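Local coordinates for protein eukaryotic initiation factor 4F subunit p150 (Saccharomyces cerevisiae, PDB 2VSO) that serves within eIF4F as a cap-side assembly point for the translation apparatus, this chain being its middle, eIF4A-binding MIF4G domain, at residues 200-205 with 250-255; 219-224 with 244-249; 212-217 with 268-273; 175-180 with 195-200. All coordinates share one frame; numbering follows the deposited sequence.

Contact 1: residues 200-205 with 250-255; sequences RLMKDL and FGILDN
Leu-205 and Ile-252 make the close part of this helix-helix contact: CB of Leu-205 lies 3.5 Å from the branch methyl CG2 of Ile-252, the two side chains crossing at a slant. CD2 of Leu-205 meets CD2 of Leu-253 at 3.8 Å, so that one leucine packs on two consecutive residues of the other helix. Ile-252 uses both its branches. With CG1 beside the backbone N (chi1 -77°) and CG2 anti to it, CG2 goes to Leu-205 while CD1 reaches Met-202, 4.0 Å from its O and 4.1 Å from its CB. This second arm is looser: the end of Met-202 leads off to Leu-245, and its CG packs on Leu-249. The margin is more open still: Lys-203, its CB turned away from helix 242-257, is exposed, as are Gly-251 and Asn-255. A glycine in place of Ile-252 would probably leave Leu-205 CB and the backbone of Met-202 without their apolar cover and open a gap between the helices. The short segments run nearly side by side, their axes 10.3 Å apart at 25°, as expected of alternate helices in an alpha-helical repeat array. Helix 211-228, which comes between them in the chain, packs under Leu-205 through Thr-213 and Val-217, while Leu-253 goes on to touch Ile-273 of helix 264-278.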
loop_
_atom_site.group_PDB
_atom_site.type_symbol
_atom_site.label_atom_id
_atom_site.label_comp_id
_atom_site.label_asym_id
_atom_site.label_seq_id
_atom_site.Cartn_x
_atom_site.Cartn_y
_atom_site.Cartn_z
ATOM N N ARG C 200 -28.254 3.939 -2.922
ATOM C CA ARG C 200 -27.888 2.826 -2.056
ATOM C C ARG C 200 -26.987 3.265 -0.919
ATOM O O ARG C 200 -27.143 2.802 0.211
ATOM C CB ARG C 200 -27.196 1.732 -2.876
ATOM C CG ARG C 200 -26.553 0.624 -2.060
ATOM C CD ARG C 200 -27.574 -0.234 -1.326
ATOM N NE ARG C 200 -26.939 -1.068 -0.305
ATOM C CZ ARG C 200 -27.600 -1.763 0.616
ATOM N NH1 ARG C 200 -28.927 -1.732 0.655
ATOM N NH2 ARG C 200 -26.933 -2.488 1.502
ATOM N N LEU C 201 -26.041 4.153 -1.235
ATOM C CA LEU C 201 -25.066 4.671 -0.265
ATOM C C LEU C 201 -25.721 5.587 0.756
ATOM O O LEU C 201 -25.409 5.523 1.938
ATOM C CB LEU C 201 -23.926 5.407 -0.971
ATOM C CG LEU C 201 -23.014 4.553 -1.846
ATOM C CD1 LEU C 201 -22.200 5.435 -2.747
ATOM C CD2 LEU C 201 -22.128 3.621 -1.023
ATOM N N MET C 202 -26.629 6.442 0.295
ATOM C CA MET C 202 -27.380 7.305 1.193
ATOM C C MET C 202 -28.187 6.490 2.199
ATOM O O MET C 202 -28.386 6.903 3.334
ATOM C CB MET C 202 -28.304 8.231 0.410
ATOM C CG MET C 202 -27.591 9.232 -0.482
ATOM S SD MET C 202 -28.737 10.399 -1.238
ATOM C CE MET C 202 -29.681 9.277 -2.266
ATOM N N LYS C 203 -28.643 5.323 1.777
ATOM C CA LYS C 203 -29.416 4.455 2.650
ATOM C C LYS C 203 -28.558 4.016 3.842
ATOM O O LYS C 203 -29.017 4.024 4.976
ATOM C CB LYS C 203 -29.926 3.243 1.860
ATOM C CG LYS C 203 -31.307 2.731 2.270
ATOM C CD LYS C 203 -31.233 1.696 3.385
ATOM C CE LYS C 203 -32.618 1.198 3.765
ATOM N NZ LYS C 203 -32.594 0.410 5.028
ATOM N N ASP C 204 -27.307 3.650 3.577
ATOM C CA ASP C 204 -26.400 3.194 4.622
ATOM C C ASP C 204 -25.827 4.370 5.419
ATOM O O ASP C 204 -25.341 4.206 6.543
ATOM C CB ASP C 204 -25.266 2.352 4.025
ATOM C CG ASP C 204 -25.750 1.010 3.488
ATOM O OD1 ASP C 204 -26.972 0.854 3.287
ATOM O OD2 ASP C 204 -24.909 0.114 3.261
ATOM N N LEU C 205 -25.897 5.558 4.832
ATOM C CA LEU C 205 -25.402 6.763 5.472
ATOM C C LEU C 205 -26.319 7.249 6.594
ATOM O O LEU C 205 -25.879 7.967 7.497
ATOM C CB LEU C 205 -25.214 7.864 4.434
ATOM C CG LEU C 205 -23.783 8.189 4.015
ATOM C CD1 LEU C 205 -22.848 7.016 4.231
ATOM C CD2 LEU C 205 -23.787 8.661 2.571
ATOM N N PHE C 250 -25.286 15.642 0.957
ATOM C CA PHE C 250 -24.415 16.489 1.753
ATOM C C PHE C 250 -25.063 16.894 3.078
ATOM O O PHE C 250 -24.376 17.179 4.054
ATOM C CB PHE C 250 -23.958 17.697 0.943
ATOM C CG PHE C 250 -22.789 17.407 0.046
ATOM C CD1 PHE C 250 -22.982 16.881 -1.214
ATOM C CD2 PHE C 250 -21.493 17.640 0.477
ATOM C CE1 PHE C 250 -21.908 16.601 -2.030
ATOM C CE2 PHE C 250 -20.419 17.368 -0.335
ATOM C CZ PHE C 250 -20.622 16.850 -1.588
ATOM N N GLY C 251 -26.387 16.890 3.121
ATOM C CA GLY C 251 -27.089 17.128 4.363
ATOM C C GLY C 251 -27.008 15.949 5.315
ATOM O O GLY C 251 -27.167 16.101 6.517
ATOM N N ILE C 252 -26.769 14.764 4.774
ATOM C CA ILE C 252 -26.651 13.560 5.583
ATOM C C ILE C 252 -25.261 13.518 6.151
ATOM O O ILE C 252 -25.036 12.977 7.233
ATOM C CB ILE C 252 -26.880 12.281 4.742
ATOM C CG1 ILE C 252 -28.370 12.079 4.463
ATOM C CG2 ILE C 252 -26.328 11.061 5.446
ATOM C CD1 ILE C 252 -28.631 10.937 3.537
ATOM N N LEU C 253 -24.329 14.095 5.400
ATOM C CA LEU C 253 -22.925 14.118 5.775
ATOM C C LEU C 253 -22.642 15.221 6.790
ATOM O O LEU C 253 -21.840 15.037 7.695
ATOM C CB LEU C 253 -22.044 14.298 4.536
ATOM C CG LEU C 253 -22.093 13.252 3.420
ATOM C CD1 LEU C 253 -20.915 13.457 2.462
ATOM C CD2 LEU C 253 -22.108 11.814 3.964
ATOM N N ASP C 254 -23.289 16.369 6.636
ATOM C CA ASP C 254 -23.173 17.427 7.630
ATOM C C ASP C 254 -23.664 16.906 8.973
ATOM O O ASP C 254 -23.061 17.164 10.011
ATOM C CB ASP C 254 -23.966 18.666 7.220
ATOM C CG ASP C 254 -23.305 19.438 6.096
ATOM O OD1 ASP C 254 -22.119 19.170 5.800
ATOM O OD2 ASP C 254 -23.975 20.314 5.505
ATOM N N ASN C 255 -24.762 16.164 8.937
ATOM C CA ASN C 255 -25.298 15.519 10.121
ATOM C C ASN C 255 -24.263 14.584 10.708
ATOM O O ASN C 255 -23.917 14.690 11.881
ATOM C CB ASN C 255 -26.570 14.742 9.775
ATOM C CG ASN C 255 -27.218 14.115 10.990
ATOM O OD1 ASN C 255 -26.799 14.350 12.121
ATOM N ND2 ASN C 255 -28.248 13.310 10.760
#

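Contact 2: residues 219-224 with 244-249; sequences ELLNTV and QLLDSL
Leu-221 reaches across to both Leu-246 and Leu-249 with a single methyl, CD2, in a wholly apolar contact. CD2 of Leu-221 lies 3.6 Å from CD2 of Leu-246, the two side chains sliding past each other in opposite directions. Toward Leu-249 the approach is end on, CD2 to CD2 at 4.2 Å. The two partners differ in their first torsion: CG of Leu-246 stands beside its backbone N (chi1 -71°), whereas that of Leu-249 is anti to it (chi1 173°), and their CD2 methyls both end at Leu-221. All three leucines are buried.

The hydrogen bonds lie within each helix. The hydroxyl of Thr-223 donates to the carbonyl oxygen of Glu-219, OG1 to O 3.0 Å, with the donor tilted 29° from the carbonyl plane; the amide of Thr-223 grips the same oxygen from the opposite face. Asp-247, which is exposed, links to a third helix by a salt bridge with Arg-277.

The leucines thus join the antiparallel, consecutive helices 211-228 and 242-257 of the MIF4G fold. Helix 191-206 closes one flank, Phe-198 touching Leu-220 and Leu-249, and helix 264-278 adds Arg-277 against Leu-246.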
loop_
_atom_site.group_PDB
_atom_site.type_symbol
_atom_site.label_atom_id
_atom_site.label_comp_id
_atom_site.label_asym_id
_atom_site.label_seq_id
_atom_site.Cartn_x
_atom_site.Cartn_y
_atom_site.Cartn_z
ATOM N N GLU C 219 -14.635 9.080 -1.957
ATOM C CA GLU C 219 -13.921 8.744 -3.178
ATOM C C GLU C 219 -14.804 8.850 -4.417
ATOM O O GLU C 219 -14.347 9.318 -5.461
ATOM C CB GLU C 219 -13.286 7.366 -3.082
ATOM C CG GLU C 219 -12.215 7.258 -2.019
ATOM C CD GLU C 219 -11.783 5.819 -1.780
ATOM O OE1 GLU C 219 -12.407 4.908 -2.362
ATOM O OE2 GLU C 219 -10.824 5.598 -1.012
ATOM N N LEU C 220 -16.067 8.434 -4.298
ATOM C CA LEU C 220 -17.013 8.555 -5.399
ATOM C C LEU C 220 -17.323 10.015 -5.724
ATOM O O LEU C 220 -17.231 10.447 -6.863
ATOM C CB LEU C 220 -18.291 7.798 -5.071
ATOM C CG LEU C 220 -19.328 7.681 -6.195
ATOM C CD1 LEU C 220 -18.774 6.925 -7.408
ATOM C CD2 LEU C 220 -20.553 6.998 -5.659
ATOM N N LEU C 221 -17.669 10.787 -4.708
ATOM C CA LEU C 221 -17.864 12.214 -4.890
ATOM C C LEU C 221 -16.623 12.939 -5.437
ATOM O O LEU C 221 -16.736 13.922 -6.168
ATOM C CB LEU C 221 -18.305 12.842 -3.581
ATOM C CG LEU C 221 -19.723 12.475 -3.196
ATOM C CD1 LEU C 221 -19.930 12.724 -1.719
ATOM C CD2 LEU C 221 -20.690 13.270 -4.039
ATOM N N ASN C 222 -15.434 12.473 -5.082
ATOM C CA ASN C 222 -14.243 13.083 -5.649
ATOM C C ASN C 222 -14.058 12.723 -7.115
ATOM O O ASN C 222 -13.638 13.549 -7.916
ATOM C CB ASN C 222 -12.994 12.754 -4.827
ATOM C CG ASN C 222 -12.803 13.706 -3.661
ATOM O OD1 ASN C 222 -12.711 14.922 -3.842
ATOM N ND2 ASN C 222 -12.748 13.160 -2.457
ATOM N N THR C 223 -14.398 11.489 -7.459
ATOM C CA THR C 223 -14.297 11.013 -8.828
ATOM C C THR C 223 -15.360 11.599 -9.767
ATOM O O THR C 223 -15.067 11.935 -10.907
ATOM C CB THR C 223 -14.376 9.474 -8.881
ATOM O OG1 THR C 223 -13.261 8.922 -8.180
ATOM C CG2 THR C 223 -14.354 8.962 -10.331
ATOM N N VAL C 224 -16.578 11.762 -9.271
ATOM C CA VAL C 224 -17.745 11.886 -10.135
ATOM C C VAL C 224 -18.696 13.000 -9.704
ATOM O O VAL C 224 -19.658 13.306 -10.404
ATOM C CB VAL C 224 -18.441 10.493 -10.107
ATOM C CG1 VAL C 224 -19.917 10.509 -9.767
ATOM C CG2 VAL C 224 -17.963 9.565 -11.196
ATOM N N GLN C 244 -29.828 18.211 -6.914
ATOM C CA GLN C 244 -30.767 18.068 -5.807
ATOM C C GLN C 244 -30.527 16.802 -4.993
ATOM O O GLN C 244 -30.922 16.725 -3.834
ATOM C CB GLN C 244 -32.206 18.062 -6.321
ATOM C CG GLN C 244 -32.614 19.293 -7.098
ATOM C CD GLN C 244 -33.859 19.053 -7.930
ATOM O OE1 GLN C 244 -34.127 17.930 -8.363
ATOM N NE2 GLN C 244 -34.627 20.107 -8.158
ATOM N N LEU C 245 -29.909 15.802 -5.608
ATOM C CA LEU C 245 -29.599 14.565 -4.903
ATOM C C LEU C 245 -28.355 14.768 -4.043
ATOM O O LEU C 245 -28.264 14.258 -2.927
ATOM C CB LEU C 245 -29.381 13.416 -5.886
ATOM C CG LEU C 245 -29.073 12.080 -5.208
ATOM C CD1 LEU C 245 -30.346 11.434 -4.694
ATOM C CD2 LEU C 245 -28.299 11.134 -6.121
ATOM N N LEU C 246 -27.395 15.518 -4.576
ATOM C CA LEU C 246 -26.210 15.901 -3.822
ATOM C C LEU C 246 -26.594 16.779 -2.634
ATOM O O LEU C 246 -26.018 16.661 -1.558
ATOM C CB LEU C 246 -25.195 16.594 -4.725
ATOM C CG LEU C 246 -24.504 15.680 -5.736
ATOM C CD1 LEU C 246 -23.397 16.411 -6.472
ATOM C CD2 LEU C 246 -23.971 14.425 -5.068
ATOM N N ASP C 247 -27.583 17.641 -2.825
ATOM C CA ASP C 247 -28.108 18.440 -1.724
ATOM C C ASP C 247 -28.498 17.549 -0.540
ATOM O O ASP C 247 -28.026 17.751 0.570
ATOM C CB ASP C 247 -29.295 19.284 -2.189
ATOM C CG ASP C 247 -28.885 20.402 -3.142
ATOM O OD1 ASP C 247 -27.687 20.767 -3.151
ATOM O OD2 ASP C 247 -29.762 20.924 -3.875
ATOM N N SER C 248 -29.345 16.555 -0.788
ATOM C CA SER C 248 -29.765 15.601 0.237
ATOM C C SER C 248 -28.569 14.885 0.851
ATOM O O SER C 248 -28.468 14.747 2.070
ATOM C CB SER C 248 -30.709 14.544 -0.351
ATOM O OG SER C 248 -31.803 15.117 -1.042
ATOM N N LEU C 249 -27.678 14.417 -0.013
ATOM C CA LEU C 249 -26.531 13.621 0.402
ATOM C C LEU C 249 -25.559 14.392 1.312
ATOM O O LEU C 249 -25.067 13.862 2.310
ATOM C CB LEU C 249 -25.808 13.098 -0.841
ATOM C CG LEU C 249 -24.479 12.367 -0.687
ATOM C CD1 LEU C 249 -24.566 11.272 0.363
ATOM C CD2 LEU C 249 -24.040 11.813 -2.023
#

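Contact 3: residues 212-217 with 268-273; sequences ETLESV and FKLIDI
Glu-215 and Lys-269 meet at the partly exposed edge of the contact, while Leu-214 and Leu-270 meet in its buried part. The leucines touch by one methyl each, CD2 to CD2 at 4.2 Å, their side chains crossing at about a right angle. In the polar pair, OE1 of Glu-215 lies beside the aliphatic end of Lys-269, 3.6 Å from its CD. The ammonium is farther off, NZ 4.2 Å from OE1, beyond a salt bridge, because the lysine chain bends at its last torsion (chi4 50°). The CB of Glu-215 points away from the partner helix; a bend at chi2 (81°) brings the carboxylate back. Next outward stands Arg-265, whose guanidinium makes a salt bridge with OE2 of Glu-215 and is likely to orient that carboxylate, which probably feels both positive charges. An alanine in place of Lys-269 would probably strip the aliphatic cover from OE1 of Glu-215 and remove the second positive charge near it. On the far side of helix 264-278, Phe-268 and Asp-272 face the other protein, whose basic side chain pairs with Asp-272. Helix 242-257 packs on Leu-270 through Ile-256 and Ile-257, and Leu-205 of helix 191-206 lies against Leu-214.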
loop_
_atom_site.group_PDB
_atom_site.type_symbol
_atom_site.label_atom_id
_atom_site.label_comp_id
_atom_site.label_asym_id
_atom_site.label_seq_id
_atom_site.Cartn_x
_atom_site.Cartn_y
_atom_site.Cartn_z
ATOM N N GLU C 212 -15.709 2.232 6.055
ATOM C CA GLU C 212 -15.496 1.830 4.669
ATOM C C GLU C 212 -16.532 2.455 3.727
ATOM O O GLU C 212 -16.206 2.860 2.615
ATOM C CB GLU C 212 -15.525 0.308 4.534
ATOM C CG GLU C 212 -14.702 -0.425 5.574
ATOM C CD GLU C 212 -14.677 -1.911 5.320
ATOM O OE1 GLU C 212 -15.195 -2.332 4.262
ATOM O OE2 GLU C 212 -14.147 -2.655 6.173
ATOM N N THR C 213 -17.778 2.536 4.181
ATOM C CA THR C 213 -18.844 3.125 3.380
ATOM C C THR C 213 -18.621 4.614 3.144
ATOM O O THR C 213 -18.721 5.091 2.013
ATOM C CB THR C 213 -20.227 2.881 4.021
ATOM O OG1 THR C 213 -20.598 1.514 3.823
ATOM C CG2 THR C 213 -21.270 3.756 3.391
ATOM N N LEU C 214 -18.313 5.330 4.222
ATOM C CA LEU C 214 -17.994 6.757 4.180
ATOM C C LEU C 214 -16.791 7.038 3.294
ATOM O O LEU C 214 -16.773 7.998 2.533
ATOM C CB LEU C 214 -17.682 7.248 5.587
ATOM C CG LEU C 214 -18.857 7.369 6.537
ATOM C CD1 LEU C 214 -18.351 7.323 7.956
ATOM C CD2 LEU C 214 -19.612 8.656 6.236
ATOM N N GLU C 215 -15.770 6.210 3.447
ATOM C CA GLU C 215 -14.605 6.228 2.582
ATOM C C GLU C 215 -15.060 6.156 1.130
ATOM O O GLU C 215 -14.602 6.910 0.278
ATOM C CB GLU C 215 -13.737 5.011 2.894
ATOM C CG GLU C 215 -12.348 5.075 2.326
ATOM C CD GLU C 215 -11.424 5.900 3.190
ATOM O OE1 GLU C 215 -10.799 6.839 2.651
ATOM O OE2 GLU C 215 -11.335 5.610 4.406
ATOM N N SER C 216 -15.972 5.225 0.868
ATOM C CA SER C 216 -16.460 4.940 -0.469
ATOM C C SER C 216 -17.165 6.141 -1.085
ATOM O O SER C 216 -16.917 6.472 -2.243
ATOM C CB SER C 216 -17.408 3.742 -0.424
ATOM O OG SER C 216 -18.055 3.533 -1.668
ATOM N N VAL C 217 -18.035 6.786 -0.306
ATOM C CA VAL C 217 -18.794 7.949 -0.755
ATOM C C VAL C 217 -17.898 9.113 -1.140
ATOM O O VAL C 217 -18.085 9.719 -2.196
ATOM C CB VAL C 217 -19.789 8.443 0.313
ATOM C CG1 VAL C 217 -20.957 9.123 -0.354
ATOM C CG2 VAL C 217 -20.302 7.283 1.118
ATOM N N PHE C 268 -12.117 14.582 8.586
ATOM C CA PHE C 268 -11.376 15.514 7.754
ATOM C C PHE C 268 -11.747 15.345 6.294
ATOM O O PHE C 268 -11.801 16.321 5.562
ATOM C CB PHE C 268 -9.852 15.363 7.929
ATOM C CG PHE C 268 -9.321 15.939 9.217
ATOM C CD1 PHE C 268 -8.228 15.367 9.845
ATOM C CD2 PHE C 268 -9.925 17.038 9.802
ATOM C CE1 PHE C 268 -7.750 15.887 11.027
ATOM C CE2 PHE C 268 -9.450 17.553 10.991
ATOM C CZ PHE C 268 -8.359 16.979 11.599
ATOM N N LYS C 269 -11.980 14.105 5.870
ATOM C CA LYS C 269 -12.393 13.820 4.490
ATOM C C LYS C 269 -13.756 14.429 4.165
ATOM O O LYS C 269 -13.934 15.052 3.124
ATOM C CB LYS C 269 -12.420 12.311 4.226
ATOM C CG LYS C 269 -11.042 11.689 4.033
ATOM C CD LYS C 269 -11.098 10.157 4.064
ATOM C CE LYS C 269 -9.869 9.560 3.405
ATOM N NZ LYS C 269 -8.612 10.159 3.929
ATOM N N LEU C 270 -14.706 14.253 5.075
ATOM C CA LEU C 270 -16.037 14.805 4.919
ATOM C C LEU C 270 -16.056 16.327 4.871
ATOM O O LEU C 270 -16.766 16.923 4.079
ATOM C CB LEU C 270 -16.942 14.310 6.046
ATOM C CG LEU C 270 -16.991 12.795 6.225
ATOM C CD1 LEU C 270 -17.730 12.431 7.502
ATOM C CD2 LEU C 270 -17.655 12.153 5.022
ATOM N N ILE C 271 -15.285 16.959 5.745
ATOM C CA ILE C 271 -15.241 18.412 5.804
ATOM C C ILE C 271 -14.621 18.973 4.522
ATOM O O ILE C 271 -14.943 20.082 4.087
ATOM C CB ILE C 271 -14.499 18.889 7.073
ATOM C CG1 ILE C 271 -15.403 18.724 8.290
ATOM C CG2 ILE C 271 -14.071 20.337 6.957
ATOM C CD1 ILE C 271 -14.647 18.637 9.585
ATOM N N ASP C 272 -13.769 18.172 3.895
ATOM C CA ASP C 272 -13.095 18.582 2.669
ATOM C C ASP C 272 -13.897 18.460 1.370
ATOM O O ASP C 272 -13.745 19.321 0.509
ATOM C CB ASP C 272 -11.731 17.909 2.546
ATOM C CG ASP C 272 -10.736 18.428 3.577
ATOM O OD1 ASP C 272 -11.153 19.218 4.452
ATOM O OD2 ASP C 272 -9.546 18.052 3.513
ATOM N N ILE C 273 -14.737 17.424 1.207
ATOM C CA ILE C 273 -15.659 17.429 0.050
ATOM C C ILE C 273 -16.758 18.465 0.217
ATOM O O ILE C 273 -17.210 19.041 -0.764
ATOM C CB ILE C 273 -16.317 16.056 -0.317
ATOM C CG1 ILE C 273 -16.217 15.062 0.829
ATOM C CG2 ILE C 273 -15.772 15.499 -1.645
ATOM C CD1 ILE C 273 -17.441 15.039 1.695
#

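Contact 4: residues 175-180 with 195-200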
loop_
_atom_site.group_PDB
_atom_site.type_symbol
_atom_site.label_atom_id
_atom_site.label_comp_id
_atom_site.label_asym_id
_atom_site.label_seq_id
_atom_site.Cartn_x
_atom_site.Cartn_y
_atom_site.Cartn_z
ATOM N N GLY C 175 -16.421 -2.168 -4.009
ATOM C CA GLY C 175 -15.535 -2.155 -5.149
ATOM C C GLY C 175 -16.319 -1.856 -6.422
ATOM O O GLY C 175 -15.814 -1.209 -7.338
ATOM N N LEU C 176 -17.561 -2.325 -6.472
ATOM C CA LEU C 176 -18.413 -2.071 -7.626
ATOM C C LEU C 176 -18.883 -0.623 -7.728
ATOM O O LEU C 176 -18.793 -0.029 -8.799
ATOM C CB LEU C 176 -19.606 -3.018 -7.648
ATOM C CG LEU C 176 -20.747 -2.552 -8.542
ATOM C CD1 LEU C 176 -20.521 -2.975 -10.000
ATOM C CD2 LEU C 176 -22.050 -3.094 -7.992
ATOM N N VAL C 177 -19.380 -0.055 -6.628
ATOM C CA VAL C 177 -19.811 1.345 -6.638
ATOM C C VAL C 177 -18.660 2.181 -7.146
ATOM O O VAL C 177 -18.842 3.160 -7.875
ATOM C CB VAL C 177 -20.207 1.875 -5.248
ATOM C CG1 VAL C 177 -21.442 1.150 -4.719
ATOM C CG2 VAL C 177 -19.079 1.705 -4.318
ATOM N N ARG C 178 -17.461 1.761 -6.774
ATOM C CA ARG C 178 -16.260 2.449 -7.176
ATOM C C ARG C 178 -16.070 2.342 -8.669
ATOM O O ARG C 178 -15.728 3.320 -9.335
ATOM C CB ARG C 178 -15.057 1.848 -6.461
ATOM C CG ARG C 178 -13.773 2.230 -7.112
ATOM C CD ARG C 178 -12.590 2.052 -6.208
ATOM N NE ARG C 178 -11.591 2.987 -6.687
ATOM C CZ ARG C 178 -10.485 3.315 -6.045
ATOM N NH1 ARG C 178 -10.211 2.767 -4.872
ATOM N NH2 ARG C 178 -9.657 4.192 -6.589
ATOM N N PHE C 179 -16.297 1.136 -9.176
ATOM C CA PHE C 179 -16.140 0.825 -10.584
ATOM C C PHE C 179 -17.199 1.517 -11.435
ATOM O O PHE C 179 -16.903 2.010 -12.522
ATOM C CB PHE C 179 -16.184 -0.682 -10.773
ATOM C CG PHE C 179 -15.932 -1.120 -12.173
ATOM C CD1 PHE C 179 -14.768 -0.776 -12.822
ATOM C CD2 PHE C 179 -16.863 -1.894 -12.842
ATOM C CE1 PHE C 179 -14.531 -1.191 -14.118
ATOM C CE2 PHE C 179 -16.629 -2.311 -14.136
ATOM C CZ PHE C 179 -15.458 -1.960 -14.773
ATOM N N ILE C 180 -18.422 1.558 -10.923
ATOM C CA ILE C 180 -19.470 2.355 -11.530
ATOM C C ILE C 180 -18.968 3.774 -11.752
ATOM O O ILE C 180 -19.185 4.357 -12.825
ATOM C CB ILE C 180 -20.711 2.464 -10.627
ATOM C CG1 ILE C 180 -21.321 1.096 -10.334
ATOM C CG2 ILE C 180 -21.721 3.414 -11.236
ATOM C CD1 ILE C 180 -21.630 0.283 -11.534
ATOM N N PHE C 195 -27.576 7.319 -9.932
ATOM C CA PHE C 195 -28.597 7.681 -8.954
ATOM C C PHE C 195 -28.851 6.491 -8.061
ATOM O O PHE C 195 -29.060 6.630 -6.858
ATOM C CB PHE C 195 -29.914 8.095 -9.629
ATOM C CG PHE C 195 -29.962 9.535 -10.057
ATOM C CD1 PHE C 195 -29.371 9.944 -11.240
ATOM C CD2 PHE C 195 -30.610 10.482 -9.280
ATOM C CE1 PHE C 195 -29.415 11.273 -11.633
ATOM C CE2 PHE C 195 -30.656 11.818 -9.669
ATOM C CZ PHE C 195 -30.061 12.209 -10.846
ATOM N N GLU C 196 -28.835 5.309 -8.661
ATOM C CA GLU C 196 -29.204 4.111 -7.941
ATOM C C GLU C 196 -28.079 3.830 -6.982
ATOM O O GLU C 196 -28.288 3.322 -5.888
ATOM C CB GLU C 196 -29.416 2.956 -8.918
ATOM C CG GLU C 196 -30.387 1.885 -8.445
ATOM C CD GLU C 196 -30.552 0.784 -9.467
ATOM O OE1 GLU C 196 -30.346 -0.402 -9.125
ATOM O OE2 GLU C 196 -30.865 1.114 -10.626
ATOM N N CYS C 197 -26.880 4.208 -7.400
ATOM C CA CYS C 197 -25.671 4.050 -6.594
ATOM C C CYS C 197 -25.660 4.945 -5.355
ATOM O O CYS C 197 -25.566 4.453 -4.227
ATOM C CB CYS C 197 -24.451 4.342 -7.442
ATOM S SG CYS C 197 -23.088 3.315 -7.050
ATOM N N PHE C 198 -25.760 6.255 -5.570
ATOM C CA PHE C 198 -25.898 7.204 -4.468
ATOM C C PHE C 198 -27.106 6.870 -3.604
ATOM O O PHE C 198 -27.076 7.028 -2.389
ATOM C CB PHE C 198 -26.007 8.638 -4.993
ATOM C CG PHE C 198 -24.681 9.244 -5.406
ATOM C CD1 PHE C 198 -24.470 9.661 -6.709
ATOM C CD2 PHE C 198 -23.654 9.407 -4.483
ATOM C CE1 PHE C 198 -23.264 10.218 -7.087
ATOM C CE2 PHE C 198 -22.435 9.966 -4.855
ATOM C CZ PHE C 198 -22.243 10.376 -6.156
ATOM N N ARG C 199 -28.166 6.399 -4.246
ATOM C CA ARG C 199 -29.384 5.987 -3.567
ATOM C C ARG C 199 -29.088 4.896 -2.537
ATOM O O ARG C 199 -29.593 4.925 -1.421
ATOM C CB ARG C 199 -30.374 5.474 -4.607
ATOM C CG ARG C 199 -31.844 5.605 -4.251
ATOM C CD ARG C 199 -32.701 5.080 -5.412
ATOM N NE ARG C 199 -34.122 5.013 -5.087
ATOM C CZ ARG C 199 -34.973 6.020 -5.257
ATOM N NH1 ARG C 199 -34.544 7.176 -5.745
ATOM N NH2 ARG C 199 -36.251 5.872 -4.935
ATOM N N ARG C 200 -28.254 3.939 -2.922
ATOM C CA ARG C 200 -27.888 2.826 -2.056
ATOM C C ARG C 200 -26.987 3.265 -0.919
ATOM O O ARG C 200 -27.143 2.802 0.211
ATOM C CB ARG C 200 -27.196 1.732 -2.876
ATOM C CG ARG C 200 -26.553 0.624 -2.060
ATOM C CD ARG C 200 -27.574 -0.234 -1.326
ATOM N NE ARG C 200 -26.939 -1.068 -0.305
ATOM C CZ ARG C 200 -27.600 -1.763 0.616
ATOM N NH1 ARG C 200 -28.927 -1.732 0.655
ATOM N NH2 ARG C 200 -26.933 -2.488 1.502
#
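The two helical segments run in roughly opposite directions and come nearest at Val-177 and Cys-197, whose CA atoms are 6.5 Å apart. Such closeness suits the small thiol that fills the space between the backbones. Cys-197 points at the other helix and its sulfur does all the touching: SG lies 3.6 Å from CG1 of Val-177 and 3.7 Å from CB of the same residue, so it rests on the branch point as well as on a methyl. One turn further along helix 163-185, CG1 of Ile-180 comes to 4.3 Å from SG, a slacker touch. The sulfur is thus laid against two residues three apart on the same face of a helix, in a contact that is apolar and fully buried.

The rotation of Val-177 divides its two methyls between neighbours. At chi1 -65°, CG1 sits beside the backbone N and meets the sulfur, while CG2 turns to Ser-216 of helix 211-228. Val-177 also packs on Trp-141, the indole that takes a cation-pi contact from Arg-200.

Together the segments form the inner face of a helical hairpin, since helices 163-185 and 191-206 are consecutive and joined by a short loop. Helix 122-139 lies along its side, with Cys-133 touching Ile-180 and Phe-137 meeting Glu-196 and Arg-200. Beyond, Phe-179 extends the packing to helix 93-106, and Phe-198 reaches Leu-220 and Leu-221 of helix 211-228.

The four contacts follow the helices of the C-terminal half of the domain. Contact 4 lies about 7 Å from the centre of the chain, against 16 to 20 Å for the other three. Contacts 1, 2 and 3 have centres 10 to 11 Å apart and form one continuous apolar core: Leu-205 CD2 of contact 1 lies 3.5 Å from Leu-249 CD1 of contact 2, and Leu-253 packs on Ile-273 of contact 3. Phe-198 joins contact 4 to contact 2, its CD2 being 3.5 Å from Leu-249 CD2. Only contact 3 has segments touched by the other protein, consistent with the eIF4A-binding role of this domain.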